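Local structure of putative nucleotidyltransferase (Sulfolobus solfataricus P2, 2RFF) at residues 34-39 against 53-58; 69-74 against 82-87; 6-11 against 45-50; 41-46 against 97-102. The protein probably acts as a nucleotidyltransferase, though its substrate and exact reaction are not established. All coordinates share one frame; numbering follows the deposited sequence.

Contact 1 of 4, residues 34-39 against 53-58; sequences EEVYIF and IDILFV
The F39 ring lies flat over D54, across two antiparallel strands in the central sheet of the nucleotidyltransferase fold. D54 CB sits 3.4 Å from the F39 ring centroid and 6° off its normal, a CH-pi contact. The F39 ring edge meets L56 N and the carbonyl of I55. CG of F39 stands between its backbone N and carbonyl carbon (chi1 70°), which swings the ring across to D54. With an alanine here, D54 CB and L56 CB would probably lose their apolar cover and a gap would open beside them. On the sheet face toward helix 6-29, V36 CG1 presses on I55 CG2 at 3.4 Å, tighter than usual. On the face that carries F39, Y37 and L56 form a hydrogen-bonded pair, and Y37 CD1 touches L56 CD2. A classic beta bulge closes the ladder: V58 O accepts from both E34 N and E35 N. E35 reaches K92 and K103 by salt bridges. Y37 OH donates to E35 OE1 at 2.6 Å, from above the carboxylate plane.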
loop_
_atom_site.group_PDB
_atom_site.type_symbol
_atom_site.label_atom_id
_atom_site.label_comp_id
_atom_site.label_asym_id
_atom_site.label_seq_id
_atom_site.Cartn_x
_atom_site.Cartn_y
_atom_site.Cartn_z
ATOM N N GLU A 34 -7.344 -2.898 8.382
ATOM C CA GLU A 34 -6.570 -2.773 9.617
ATOM C C GLU A 34 -5.200 -2.156 9.443
ATOM O O GLU A 34 -4.753 -1.388 10.298
ATOM C CB GLU A 34 -6.503 -4.129 10.344
ATOM C CG GLU A 34 -5.645 -4.172 11.569
ATOM C CD GLU A 34 -5.995 -3.125 12.640
ATOM O OE1 GLU A 34 -7.132 -2.632 12.685
ATOM O OE2 GLU A 34 -5.105 -2.835 13.481
ATOM N N GLU A 35 -4.505 -2.543 8.387
ATOM C CA GLU A 35 -3.156 -2.074 8.109
ATOM C C GLU A 35 -2.972 -1.961 6.617
ATOM O O GLU A 35 -3.606 -2.696 5.853
ATOM C CB GLU A 35 -2.073 -3.038 8.641
ATOM C CG GLU A 35 -1.966 -3.100 10.160
ATOM C CD GLU A 35 -1.142 -4.214 10.741
ATOM O OE1 GLU A 35 -0.557 -5.055 10.032
ATOM O OE2 GLU A 35 -1.055 -4.215 11.968
ATOM N N VAL A 36 -2.090 -1.044 6.240
ATOM C CA VAL A 36 -1.629 -0.952 4.861
ATOM C C VAL A 36 -0.115 -0.863 4.899
ATOM O O VAL A 36 0.455 -0.125 5.711
ATOM C CB VAL A 36 -2.227 0.235 4.091
ATOM C CG1 VAL A 36 -1.638 0.418 2.647
ATOM C CG2 VAL A 36 -3.724 0.109 4.020
ATOM N N TYR A 37 0.514 -1.589 3.994
ATOM C CA TYR A 37 1.958 -1.549 3.830
ATOM C C TYR A 37 2.291 -1.105 2.394
ATOM O O TYR A 37 1.515 -1.328 1.442
ATOM C CB TYR A 37 2.579 -2.921 4.095
ATOM C CG TYR A 37 2.433 -3.432 5.499
ATOM C CD1 TYR A 37 1.247 -4.027 5.926
ATOM C CD2 TYR A 37 3.483 -3.312 6.423
ATOM C CE1 TYR A 37 1.130 -4.567 7.246
ATOM C CE2 TYR A 37 3.357 -3.821 7.725
ATOM C CZ TYR A 37 2.145 -4.394 8.124
ATOM O OH TYR A 37 1.949 -4.912 9.368
ATOM N N ILE A 38 3.463 -0.484 2.268
ATOM C CA ILE A 38 4.117 -0.308 0.984
ATOM C C ILE A 38 5.110 -1.482 0.869
ATOM O O ILE A 38 5.823 -1.815 1.838
ATOM C CB ILE A 38 4.864 1.030 0.854
ATOM C CG1 ILE A 38 3.930 2.192 1.174
ATOM C CG2 ILE A 38 5.514 1.136 -0.545
ATOM C CD1 ILE A 38 2.603 2.191 0.416
ATOM N N PHE A 39 5.075 -2.199 -0.247
ATOM C CA PHE A 39 6.037 -3.239 -0.545
ATOM C C PHE A 39 6.716 -2.916 -1.863
ATOM O O PHE A 39 6.510 -1.836 -2.428
ATOM C CB PHE A 39 5.409 -4.651 -0.481
ATOM C CG PHE A 39 4.418 -4.989 -1.589
ATOM C CD1 PHE A 39 3.092 -4.629 -1.490
ATOM C CD2 PHE A 39 4.802 -5.775 -2.662
ATOM C CE1 PHE A 39 2.165 -4.968 -2.512
ATOM C CE2 PHE A 39 3.889 -6.157 -3.653
ATOM C CZ PHE A 39 2.574 -5.749 -3.588
ATOM N N ILE A 53 4.139 2.078 -7.412
ATOM C CA ILE A 53 4.134 1.912 -5.944
ATOM C C ILE A 53 3.228 0.689 -5.699
ATOM O O ILE A 53 2.154 0.540 -6.301
ATOM C CB ILE A 53 3.737 3.158 -5.134
ATOM C CG1 ILE A 53 3.974 2.895 -3.644
ATOM C CG2 ILE A 53 2.275 3.538 -5.333
ATOM C CD1 ILE A 53 3.998 4.178 -2.821
ATOM N N ASP A 54 3.681 -0.203 -4.827
ATOM C CA ASP A 54 2.970 -1.438 -4.502
ATOM C C ASP A 54 2.362 -1.329 -3.116
ATOM O O ASP A 54 3.083 -1.075 -2.141
ATOM C CB ASP A 54 3.941 -2.602 -4.568
ATOM C CG ASP A 54 4.474 -2.833 -5.948
ATOM O OD1 ASP A 54 3.715 -2.753 -6.929
ATOM O OD2 ASP A 54 5.672 -3.105 -6.094
ATOM N N ILE A 55 1.045 -1.549 -3.044
ATOM C CA ILE A 55 0.279 -1.351 -1.832
ATOM C C ILE A 55 -0.322 -2.662 -1.379
ATOM O O ILE A 55 -1.028 -3.308 -2.139
ATOM C CB ILE A 55 -0.848 -0.322 -2.053
ATOM C CG1 ILE A 55 -0.276 1.015 -2.579
ATOM C CG2 ILE A 55 -1.607 -0.096 -0.713
ATOM C CD1 ILE A 55 -1.390 2.027 -2.831
ATOM N N LEU A 56 -0.039 -3.041 -0.133
ATOM C CA LEU A 56 -0.616 -4.228 0.506
ATOM C C LEU A 56 -1.721 -3.766 1.448
ATOM O O LEU A 56 -1.441 -3.072 2.423
ATOM C CB LEU A 56 0.438 -5.036 1.265
ATOM C CG LEU A 56 -0.121 -6.126 2.181
ATOM C CD1 LEU A 56 -0.951 -7.120 1.380
ATOM C CD2 LEU A 56 0.989 -6.761 2.996
ATOM N N PHE A 57 -2.960 -4.160 1.153
ATOM C CA PHE A 57 -4.097 -3.859 2.021
ATOM C C PHE A 57 -4.311 -5.090 2.914
ATOM O O PHE A 57 -4.475 -6.197 2.386
ATOM C CB PHE A 57 -5.350 -3.603 1.201
ATOM C CG PHE A 57 -5.270 -2.462 0.274
ATOM C CD1 PHE A 57 -5.609 -1.214 0.723
ATOM C CD2 PHE A 57 -4.883 -2.635 -1.035
ATOM C CE1 PHE A 57 -5.597 -0.133 -0.111
ATOM C CE2 PHE A 57 -4.883 -1.531 -1.908
ATOM C CZ PHE A 57 -5.215 -0.295 -1.441
ATOM N N VAL A 58 -4.415 -4.866 4.212
ATOM C CA VAL A 58 -4.556 -5.959 5.212
ATOM C C VAL A 58 -5.872 -5.750 5.949
ATOM O O VAL A 58 -6.044 -4.735 6.592
ATOM C CB VAL A 58 -3.388 -6.096 6.225
ATOM C CG1 VAL A 58 -3.579 -7.317 7.192
ATOM C CG2 VAL A 58 -2.103 -6.214 5.460
HETATM O O HOH W 1 6.683 -0.029 -4.365
#

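Contact 2 of 4, residues 69-74 against 82-87. With EDO (1,2-ethanediol), chain C.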
loop_
_atom_site.group_PDB
_atom_site.type_symbol
_atom_site.label_atom_id
_atom_site.label_comp_id
_atom_site.label_asym_id
_atom_site.label_seq_id
_atom_site.Cartn_x
_atom_site.Cartn_y
_atom_site.Cartn_z
ATOM N N ASP A 69 -13.017 -11.961 -5.137
ATOM C CA ASP A 69 -13.723 -11.105 -4.199
ATOM C C ASP A 69 -12.781 -10.108 -3.535
ATOM O O ASP A 69 -13.168 -8.954 -3.346
ATOM C CB ASP A 69 -14.487 -11.895 -3.136
ATOM C CG ASP A 69 -15.795 -12.468 -3.627
ATOM O OD1 ASP A 69 -16.454 -11.817 -4.453
ATOM O OD2 ASP A 69 -16.253 -13.498 -3.131
ATOM N N ARG A 70 -11.579 -10.539 -3.179
ATOM C CA ARG A 70 -10.582 -9.653 -2.568
ATOM C C ARG A 70 -10.207 -8.526 -3.516
ATOM O O ARG A 70 -10.194 -7.366 -3.121
ATOM C CB ARG A 70 -9.354 -10.434 -2.113
ATOM C CG ARG A 70 -9.633 -11.349 -0.948
ATOM C CD ARG A 70 -8.386 -12.091 -0.648
ATOM N NE ARG A 70 -8.527 -13.004 0.486
ATOM C CZ ARG A 70 -7.526 -13.522 1.193
ATOM N NH1 ARG A 70 -6.255 -13.240 0.921
ATOM N NH2 ARG A 70 -7.820 -14.330 2.210
HETATM N N MSE A 71 -9.869 -8.883 -4.745
HETATM C CA MSE A 71 -9.572 -7.836 -5.765
HETATM C C MSE A 71 -10.702 -6.809 -5.938
HETATM O O MSE A 71 -10.450 -5.610 -5.972
HETATM C CB MSE A 71 -9.291 -8.459 -7.131
HETATM C CG MSE A 71 -7.932 -9.085 -7.257
HETATM SE SE MSE A 71 -7.561 -9.638 -9.071
HETATM C CE MSE A 71 -8.173 -8.168 -10.001
ATOM N N TYR A 72 -11.936 -7.320 -6.013
ATOM C CA TYR A 72 -13.155 -6.494 -6.217
ATOM C C TYR A 72 -13.334 -5.518 -5.058
ATOM O O TYR A 72 -13.897 -4.465 -5.261
ATOM C CB TYR A 72 -14.380 -7.412 -6.384
ATOM C CG TYR A 72 -15.682 -6.777 -6.905
ATOM C CD1 TYR A 72 -15.813 -6.453 -8.265
ATOM C CD2 TYR A 72 -16.811 -6.576 -6.065
ATOM C CE1 TYR A 72 -17.026 -5.910 -8.772
ATOM C CE2 TYR A 72 -18.021 -5.995 -6.564
ATOM C CZ TYR A 72 -18.121 -5.697 -7.913
ATOM O OH TYR A 72 -19.273 -5.144 -8.423
HETATM N N MSE A 73 -12.845 -5.855 -3.844
HETATM C CA MSE A 73 -12.963 -4.947 -2.677
HETATM C C MSE A 73 -12.300 -3.598 -2.889
HETATM O O MSE A 73 -12.822 -2.563 -2.476
HETATM C CB MSE A 73 -12.304 -5.497 -1.394
HETATM C CG MSE A 73 -12.787 -6.831 -0.849
HETATM SE SE MSE A 73 -11.909 -7.367 0.753
HETATM C CE MSE A 73 -12.666 -5.976 1.875
ATOM N N VAL A 74 -11.127 -3.607 -3.516
ATOM C CA VAL A 74 -10.341 -2.381 -3.713
ATOM C C VAL A 74 -10.195 -1.895 -5.136
ATOM O O VAL A 74 -9.814 -0.757 -5.330
ATOM C CB VAL A 74 -8.935 -2.536 -3.059
ATOM C CG1 VAL A 74 -9.102 -2.900 -1.564
ATOM C CG2 VAL A 74 -8.045 -3.579 -3.774
ATOM N N VAL A 82 0.114 2.149 -9.898
ATOM C CA VAL A 82 -0.074 1.452 -8.629
ATOM C C VAL A 82 -0.407 -0.009 -8.863
ATOM O O VAL A 82 -1.170 -0.361 -9.734
ATOM C CB VAL A 82 -1.281 2.107 -7.828
ATOM C CG1 VAL A 82 -1.642 1.268 -6.570
ATOM C CG2 VAL A 82 -0.936 3.525 -7.392
ATOM N N ASP A 83 0.175 -0.891 -8.074
ATOM C CA ASP A 83 -0.238 -2.310 -8.044
ATOM C C ASP A 83 -0.492 -2.643 -6.603
ATOM O O ASP A 83 -0.116 -1.878 -5.713
ATOM C CB ASP A 83 0.760 -3.233 -8.725
ATOM C CG ASP A 83 0.139 -4.580 -9.158
ATOM O OD1 ASP A 83 -1.057 -4.814 -8.960
ATOM O OD2 ASP A 83 0.849 -5.399 -9.776
ATOM N N TYR A 84 -1.218 -3.730 -6.387
ATOM C CA TYR A 84 -1.639 -4.060 -5.026
ATOM C C TYR A 84 -1.816 -5.543 -4.743
ATOM O O TYR A 84 -1.913 -6.363 -5.652
ATOM C CB TYR A 84 -2.971 -3.281 -4.746
ATOM C CG TYR A 84 -4.132 -3.836 -5.511
ATOM C CD1 TYR A 84 -4.412 -3.396 -6.798
ATOM C CD2 TYR A 84 -4.920 -4.866 -4.979
ATOM C CE1 TYR A 84 -5.470 -3.945 -7.524
ATOM C CE2 TYR A 84 -5.970 -5.424 -5.700
ATOM C CZ TYR A 84 -6.250 -4.943 -6.967
ATOM O OH TYR A 84 -7.284 -5.504 -7.673
ATOM N N ILE A 85 -1.905 -5.830 -3.461
ATOM C CA ILE A 85 -2.270 -7.161 -2.951
ATOM C C ILE A 85 -3.274 -6.927 -1.804
ATOM O O ILE A 85 -3.125 -5.961 -1.053
ATOM C CB ILE A 85 -1.079 -7.976 -2.382
ATOM C CG1 ILE A 85 -0.102 -8.280 -3.523
ATOM C CG2 ILE A 85 -1.518 -9.326 -1.712
ATOM C CD1 ILE A 85 1.168 -8.929 -3.077
ATOM N N VAL A 86 -4.254 -7.827 -1.664
ATOM C CA VAL A 86 -5.194 -7.802 -0.564
ATOM C C VAL A 86 -4.994 -9.111 0.228
ATOM O O VAL A 86 -5.122 -10.202 -0.338
ATOM C CB VAL A 86 -6.656 -7.725 -1.035
ATOM C CG1 VAL A 86 -7.652 -7.887 0.134
ATOM C CG2 VAL A 86 -6.970 -6.402 -1.803
ATOM N N LEU A 87 -4.762 -8.984 1.527
ATOM C CA LEU A 87 -4.509 -10.128 2.429
ATOM C C LEU A 87 -5.303 -9.980 3.703
ATOM O O LEU A 87 -5.683 -8.890 4.108
ATOM C CB LEU A 87 -3.016 -10.335 2.811
ATOM C CG LEU A 87 -2.071 -10.633 1.642
ATOM C CD1 LEU A 87 -0.644 -10.770 2.161
ATOM C CD2 LEU A 87 -2.504 -11.891 0.854
HETATM C C1 EDO C . -3.610 -8.364 -7.896
HETATM O O1 EDO C . -4.178 -9.618 -8.334
HETATM C C2 EDO C . -4.116 -7.140 -8.666
HETATM O O2 EDO C . -3.566 -7.012 -9.990
HETATM O O HOH W 2 -5.210 -12.356 -2.070
#
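V74 CG2 pushes into the hollow between Y84 and V86, where the helix of a beta-alpha-beta unit packs on the edge strand of the sheet. The unit runs from strand 53-59 through helix 67-74 to strand 82-88. V74 CG2 lies 3.4 Å from Y84 CE2 and meets the ring obliquely. The same methyl faces V86 CG2 tip to tip at 3.6 Å. V86 is in turn a bump between R70 and V74: its CG1 rests on R70 CB at 3.8 Å, and its CG2 reaches R70 O and V74. The Y84 ring leaves the strand toward the helix, with CG between the backbone N and the carbonyl carbon (chi1 71°). Its hydroxyl end fits against M71, a selenomethionine, whose CB and CE both lie 3.6 Å from Y84 OH. The M71 chain crosses Y84 at about a right angle. A 1,2-ethanediol, probably from the crystallisation liquor, covers one face of the ring with C2 offset toward the rim. R70 runs extended past V86, and its guanidinium forms a salt bridge with E91. R70 NH1 also makes a weak hydrogen bond to V86 O. A water bridges the same two atoms, accepting from R70 NH1 and donating to V86 O at 2.8 Å.

Contact 3 of 4, residues 6-11 against 45-50; sequences KSAIES and GDYLDT
The Y47 ring turns its edge to the first turns of helix 6-29. A8 O lies near the ring plane, 3.5 Å from Y47 CE1, and A8 CB touches the same carbon at 3.9 Å. S11 OG meets the ring obliquely. At the far end, I9 CD1 approaches Y47 OH. K4 makes a cation-pi contact with the ring. CG of Y47 lies between its backbone N and carbonyl carbon (chi1 65°), which carries the ring over to A8. The D49 carboxylate takes the other end of the contact. S7 OG donates to D49 OD2 at 2.6 Å, and the bond uses the anti lone pair, away from OD1. D49 CB also packs against S7 OG at 3.3 Å. An alanine in place of D49 would probably leave the S7 hydroxyl without this acceptor and set it free to turn. Between these two groups S11 CB comes to 3.2 Å from D49 O. S11 OG bends back to its own helix and donates to A8 O at 2.7 Å. It also bonds to R42, which makes a weak bond to D49 O. R42 thus bridges helix and loop, weakly on the loop side. The arrangement is a loop packed on a helix: the connection between helix 41-44 and strand 53-59 of the nucleotidyltransferase domain lies against the N-terminal end of the long helix.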
loop_
_atom_site.group_PDB
_atom_site.type_symbol
_atom_site.label_atom_id
_atom_site.label_comp_id
_atom_site.label_asym_id
_atom_site.label_seq_id
_atom_site.Cartn_x
_atom_site.Cartn_y
_atom_site.Cartn_z
ATOM N N LYS A 6 17.063 13.982 -7.596
ATOM C CA LYS A 6 15.874 14.823 -7.490
ATOM C C LYS A 6 14.609 14.193 -8.090
ATOM O O LYS A 6 13.537 14.243 -7.486
ATOM C CB LYS A 6 16.215 16.152 -8.154
ATOM C CG LYS A 6 15.256 17.275 -7.966
ATOM C CD LYS A 6 15.847 18.627 -8.473
ATOM C CE LYS A 6 17.041 19.162 -7.620
ATOM N NZ LYS A 6 17.441 20.571 -8.005
ATOM N N SER A 7 14.746 13.554 -9.248
ATOM C CA SER A 7 13.603 12.979 -9.935
ATOM C C SER A 7 13.065 11.780 -9.164
ATOM O O SER A 7 11.851 11.659 -8.988
ATOM C CB SER A 7 13.958 12.596 -11.376
ATOM O OG SER A 7 12.829 12.097 -12.040
ATOM N N ALA A 8 13.963 10.936 -8.648
ATOM C CA ALA A 8 13.560 9.761 -7.862
ATOM C C ALA A 8 12.867 10.195 -6.567
ATOM O O ALA A 8 11.795 9.707 -6.258
ATOM C CB ALA A 8 14.767 8.835 -7.566
ATOM N N ILE A 9 13.451 11.164 -5.864
ATOM C CA ILE A 9 12.867 11.677 -4.602
ATOM C C ILE A 9 11.486 12.305 -4.836
ATOM O O ILE A 9 10.556 12.007 -4.084
ATOM C CB ILE A 9 13.835 12.626 -3.855
ATOM C CG1 ILE A 9 15.074 11.859 -3.373
ATOM C CG2 ILE A 9 13.133 13.328 -2.670
ATOM C CD1 ILE A 9 14.806 10.746 -2.332
ATOM N N GLU A 10 11.346 13.149 -5.873
ATOM C CA GLU A 10 10.043 13.764 -6.190
ATOM C C GLU A 10 8.995 12.692 -6.506
ATOM O O GLU A 10 7.845 12.832 -6.080
ATOM C CB GLU A 10 10.141 14.793 -7.318
ATOM C CG GLU A 10 10.897 16.057 -6.931
ATOM C CD GLU A 10 11.220 16.999 -8.116
ATOM O OE1 GLU A 10 10.708 16.816 -9.246
ATOM O OE2 GLU A 10 12.001 17.941 -7.891
ATOM N N SER A 11 9.395 11.620 -7.209
ATOM C CA SER A 11 8.477 10.523 -7.526
ATOM C C SER A 11 8.078 9.782 -6.269
ATOM O O SER A 11 6.953 9.334 -6.186
ATOM C CB SER A 11 9.044 9.540 -8.547
ATOM O OG SER A 11 10.018 8.683 -7.952
ATOM N N GLY A 45 14.029 0.426 -1.489
ATOM C CA GLY A 45 14.969 1.473 -1.871
ATOM C C GLY A 45 15.503 1.360 -3.279
ATOM O O GLY A 45 16.047 2.354 -3.774
ATOM N N ASP A 46 15.310 0.224 -3.955
ATOM C CA ASP A 46 15.850 -0.018 -5.316
ATOM C C ASP A 46 14.928 0.453 -6.447
ATOM O O ASP A 46 14.846 -0.179 -7.489
ATOM C CB ASP A 46 16.242 -1.494 -5.495
ATOM C CG ASP A 46 15.084 -2.446 -5.349
ATOM O OD1 ASP A 46 14.230 -2.186 -4.514
ATOM O OD2 ASP A 46 15.009 -3.457 -6.065
ATOM N N TYR A 47 14.239 1.567 -6.223
ATOM C CA TYR A 47 13.288 2.116 -7.176
ATOM C C TYR A 47 13.920 3.137 -8.074
ATOM O O TYR A 47 14.958 3.731 -7.757
ATOM C CB TYR A 47 12.091 2.758 -6.460
ATOM C CG TYR A 47 12.379 3.991 -5.612
ATOM C CD1 TYR A 47 12.342 5.275 -6.166
ATOM C CD2 TYR A 47 12.655 3.885 -4.258
ATOM C CE1 TYR A 47 12.594 6.400 -5.412
ATOM C CE2 TYR A 47 12.893 5.025 -3.483
ATOM C CZ TYR A 47 12.867 6.293 -4.073
ATOM O OH TYR A 47 13.119 7.394 -3.267
ATOM N N LEU A 48 13.233 3.329 -9.196
ATOM C CA LEU A 48 13.547 4.341 -10.181
ATOM C C LEU A 48 12.471 5.392 -10.077
ATOM O O LEU A 48 11.398 5.140 -9.524
ATOM C CB LEU A 48 13.479 3.739 -11.569
ATOM C CG LEU A 48 14.536 2.698 -11.954
ATOM C CD1 LEU A 48 14.208 2.001 -13.277
ATOM C CD2 LEU A 48 15.897 3.346 -12.038
ATOM N N ASP A 49 12.700 6.550 -10.694
ATOM C CA ASP A 49 11.658 7.584 -10.731
ATOM C C ASP A 49 10.357 7.106 -11.435
ATOM O O ASP A 49 9.277 7.562 -11.113
ATOM C CB ASP A 49 12.153 8.920 -11.336
ATOM C CG ASP A 49 12.674 8.800 -12.769
ATOM O OD1 ASP A 49 12.848 7.702 -13.313
ATOM O OD2 ASP A 49 12.942 9.871 -13.359
ATOM N N THR A 50 10.473 6.162 -12.357
ATOM C CA THR A 50 9.341 5.583 -13.097
ATOM C C THR A 50 8.667 4.358 -12.433
ATOM O O THR A 50 7.701 3.781 -12.956
ATOM C CB THR A 50 9.833 5.122 -14.506
ATOM O OG1 THR A 50 10.990 4.290 -14.350
ATOM C CG2 THR A 50 10.207 6.339 -15.372
#

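Contact 4 of 4, residues 41-46 against 97-102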
loop_
_atom_site.group_PDB
_atom_site.type_symbol
_atom_site.label_atom_id
_atom_site.label_comp_id
_atom_site.label_asym_id
_atom_site.label_seq_id
_atom_site.Cartn_x
_atom_site.Cartn_y
_atom_site.Cartn_z
ATOM N N SER A 41 9.835 -2.122 -4.636
ATOM C CA SER A 41 11.055 -1.291 -4.719
ATOM C C SER A 41 10.989 0.014 -3.970
ATOM O O SER A 41 12.021 0.483 -3.487
ATOM C CB SER A 41 11.468 -1.043 -6.164
ATOM O OG SER A 41 10.492 -0.329 -6.846
ATOM N N ARG A 42 9.789 0.611 -3.880
ATOM C CA ARG A 42 9.626 1.868 -3.113
ATOM C C ARG A 42 9.702 1.660 -1.602
ATOM O O ARG A 42 9.915 2.605 -0.879
ATOM C CB ARG A 42 8.399 2.675 -3.549
ATOM C CG ARG A 42 8.544 3.235 -4.981
ATOM C CD ARG A 42 7.378 4.105 -5.403
ATOM N NE ARG A 42 7.576 4.604 -6.765
ATOM C CZ ARG A 42 8.388 5.606 -7.103
ATOM N NH1 ARG A 42 9.068 6.305 -6.224
ATOM N NH2 ARG A 42 8.511 5.930 -8.368
ATOM N N ALA A 43 9.504 0.430 -1.136
ATOM C CA ALA A 43 9.764 0.089 0.273
ATOM C C ALA A 43 11.228 -0.265 0.482
ATOM O O ALA A 43 11.820 0.145 1.477
ATOM C CB ALA A 43 8.913 -1.083 0.728
ATOM N N ARG A 44 11.816 -1.015 -0.449
ATOM C CA ARG A 44 13.203 -1.502 -0.297
ATOM C C ARG A 44 14.267 -0.431 -0.496
ATOM O O ARG A 44 15.272 -0.393 0.208
ATOM C CB ARG A 44 13.484 -2.632 -1.269
ATOM C CG ARG A 44 12.562 -3.833 -1.168
ATOM C CD ARG A 44 12.975 -4.921 -2.114
ATOM N NE ARG A 44 12.938 -4.577 -3.553
ATOM C CZ ARG A 44 12.004 -4.941 -4.442
ATOM N NH1 ARG A 44 10.991 -5.717 -4.115
ATOM N NH2 ARG A 44 12.118 -4.582 -5.701
ATOM N N GLY A 45 14.029 0.426 -1.489
ATOM C CA GLY A 45 14.969 1.473 -1.871
ATOM C C GLY A 45 15.503 1.360 -3.279
ATOM O O GLY A 45 16.047 2.354 -3.774
ATOM N N ASP A 46 15.310 0.224 -3.955
ATOM C CA ASP A 46 15.850 -0.018 -5.316
ATOM C C ASP A 46 14.928 0.453 -6.447
ATOM O O ASP A 46 14.846 -0.179 -7.489
ATOM C CB ASP A 46 16.242 -1.494 -5.495
ATOM C CG ASP A 46 15.084 -2.446 -5.349
ATOM O OD1 ASP A 46 14.230 -2.186 -4.514
ATOM O OD2 ASP A 46 15.009 -3.457 -6.065
ATOM N N ASP A 97 9.815 -7.738 3.345
ATOM C CA ASP A 97 10.326 -6.485 2.869
ATOM C C ASP A 97 9.139 -5.590 2.544
ATOM O O ASP A 97 8.686 -5.475 1.386
ATOM C CB ASP A 97 11.217 -6.734 1.646
ATOM C CG ASP A 97 12.422 -7.626 1.972
ATOM O OD1 ASP A 97 12.478 -8.196 3.094
ATOM O OD2 ASP A 97 13.320 -7.738 1.112
ATOM N N LYS A 98 8.580 -5.051 3.617
ATOM C CA LYS A 98 7.504 -4.046 3.555
ATOM C C LYS A 98 7.607 -3.013 4.656
ATOM O O LYS A 98 8.229 -3.255 5.688
ATOM C CB LYS A 98 6.157 -4.746 3.560
ATOM C CG LYS A 98 5.867 -5.649 4.750
ATOM C CD LYS A 98 4.516 -6.342 4.571
ATOM C CE LYS A 98 4.049 -7.049 5.853
ATOM N NZ LYS A 98 5.001 -8.083 6.260
ATOM N N VAL A 99 6.971 -1.865 4.407
ATOM C CA VAL A 99 6.958 -0.709 5.291
ATOM C C VAL A 99 5.529 -0.416 5.733
ATOM O O VAL A 99 4.650 -0.367 4.903
ATOM C CB VAL A 99 7.497 0.541 4.559
ATOM C CG1 VAL A 99 7.176 1.830 5.341
ATOM C CG2 VAL A 99 8.973 0.375 4.298
ATOM N N LEU A 100 5.303 -0.286 7.046
ATOM C CA LEU A 100 3.994 0.065 7.566
ATOM C C LEU A 100 3.667 1.520 7.154
ATOM O O LEU A 100 4.370 2.477 7.445
ATOM C CB LEU A 100 3.907 -0.164 9.074
ATOM C CG LEU A 100 2.529 0.048 9.703
ATOM C CD1 LEU A 100 1.555 -1.041 9.337
ATOM C CD2 LEU A 100 2.656 0.132 11.241
ATOM N N PHE A 101 2.542 1.647 6.474
ATOM C CA PHE A 101 2.117 2.912 5.910
ATOM C C PHE A 101 0.980 3.504 6.723
ATOM O O PHE A 101 0.921 4.718 6.900
ATOM C CB PHE A 101 1.681 2.667 4.457
ATOM C CG PHE A 101 1.359 3.915 3.656
ATOM C CD1 PHE A 101 2.381 4.803 3.339
ATOM C CD2 PHE A 101 0.069 4.133 3.164
ATOM C CE1 PHE A 101 2.101 5.918 2.562
ATOM C CE2 PHE A 101 -0.217 5.274 2.396
ATOM C CZ PHE A 101 0.794 6.176 2.113
ATOM N N TRP A 102 0.059 2.646 7.153
ATOM C CA TRP A 102 -1.125 3.051 7.863
ATOM C C TRP A 102 -1.588 1.884 8.722
ATOM O O TRP A 102 -1.394 0.696 8.382
ATOM C CB TRP A 102 -2.199 3.456 6.837
ATOM C CG TRP A 102 -3.560 3.825 7.386
ATOM C CD1 TRP A 102 -4.016 5.072 7.682
ATOM C CD2 TRP A 102 -4.617 2.924 7.732
ATOM N NE1 TRP A 102 -5.313 5.020 8.156
ATOM C CE2 TRP A 102 -5.695 3.703 8.220
ATOM C CE3 TRP A 102 -4.762 1.522 7.681
ATOM C CZ2 TRP A 102 -6.916 3.127 8.636
ATOM C CZ3 TRP A 102 -5.963 0.940 8.121
ATOM C CH2 TRP A 102 -7.028 1.748 8.582
#
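A43 CB packs on V99 CG2 at 3.9 Å, where short helix 41-44 meets strand 98-103 of the nucleotidyltransferase domain sheet. This is the closer part of the contact. The A43 methyl points to the strand and also lies near K98 CA, at 4.3 Å. V99 CG2, the branch anti to the carbonyl carbon, also comes to 4.0 Å from A43 O. V99 N is also hydrogen-bonded to I38 O of the neighbouring strand, and the A43 methyl packs on that same carbonyl oxygen. The solvent side is looser. There R44 CG only grazes D97 CB at 4.3 Å. D97 is modelled in two conformers, so the place of its carboxylate is not firm. K98 turns away from the helix, donates to V95 O and makes a cation-pi contact with Y37. R44 is instead spent on its own segment. It grips D46 side-on in a salt bridge, R44 NE to D46 OD1 at 2.9 Å and R44 NH2 to D46 OD2 at 3.1 Å.

Overall arrangement
Contacts 1, 2 and 4 all reach one mixed sheet. Contact 1 lies near the middle of the chain, about 10 Å from contact 2 and 9 Å from contact 4, centre to centre. Those two stand on opposite sides of the chain's centre, about 18 Å apart. Strand 82-88 continues the sheet from strand 53-59, and strand 98-103 from strand 33-39, both by backbone bonds. Contact 3 is more peripheral, about 17 Å from the chain's centre. It joins contact 4 through G45 and D46, which they share, and through R42. Along the chain contact 1 closes before contact 2 opens, whereas contacts 1 and 4 interleave. The region after strand 33-39 is thus tied both to the long helix and to the sheet.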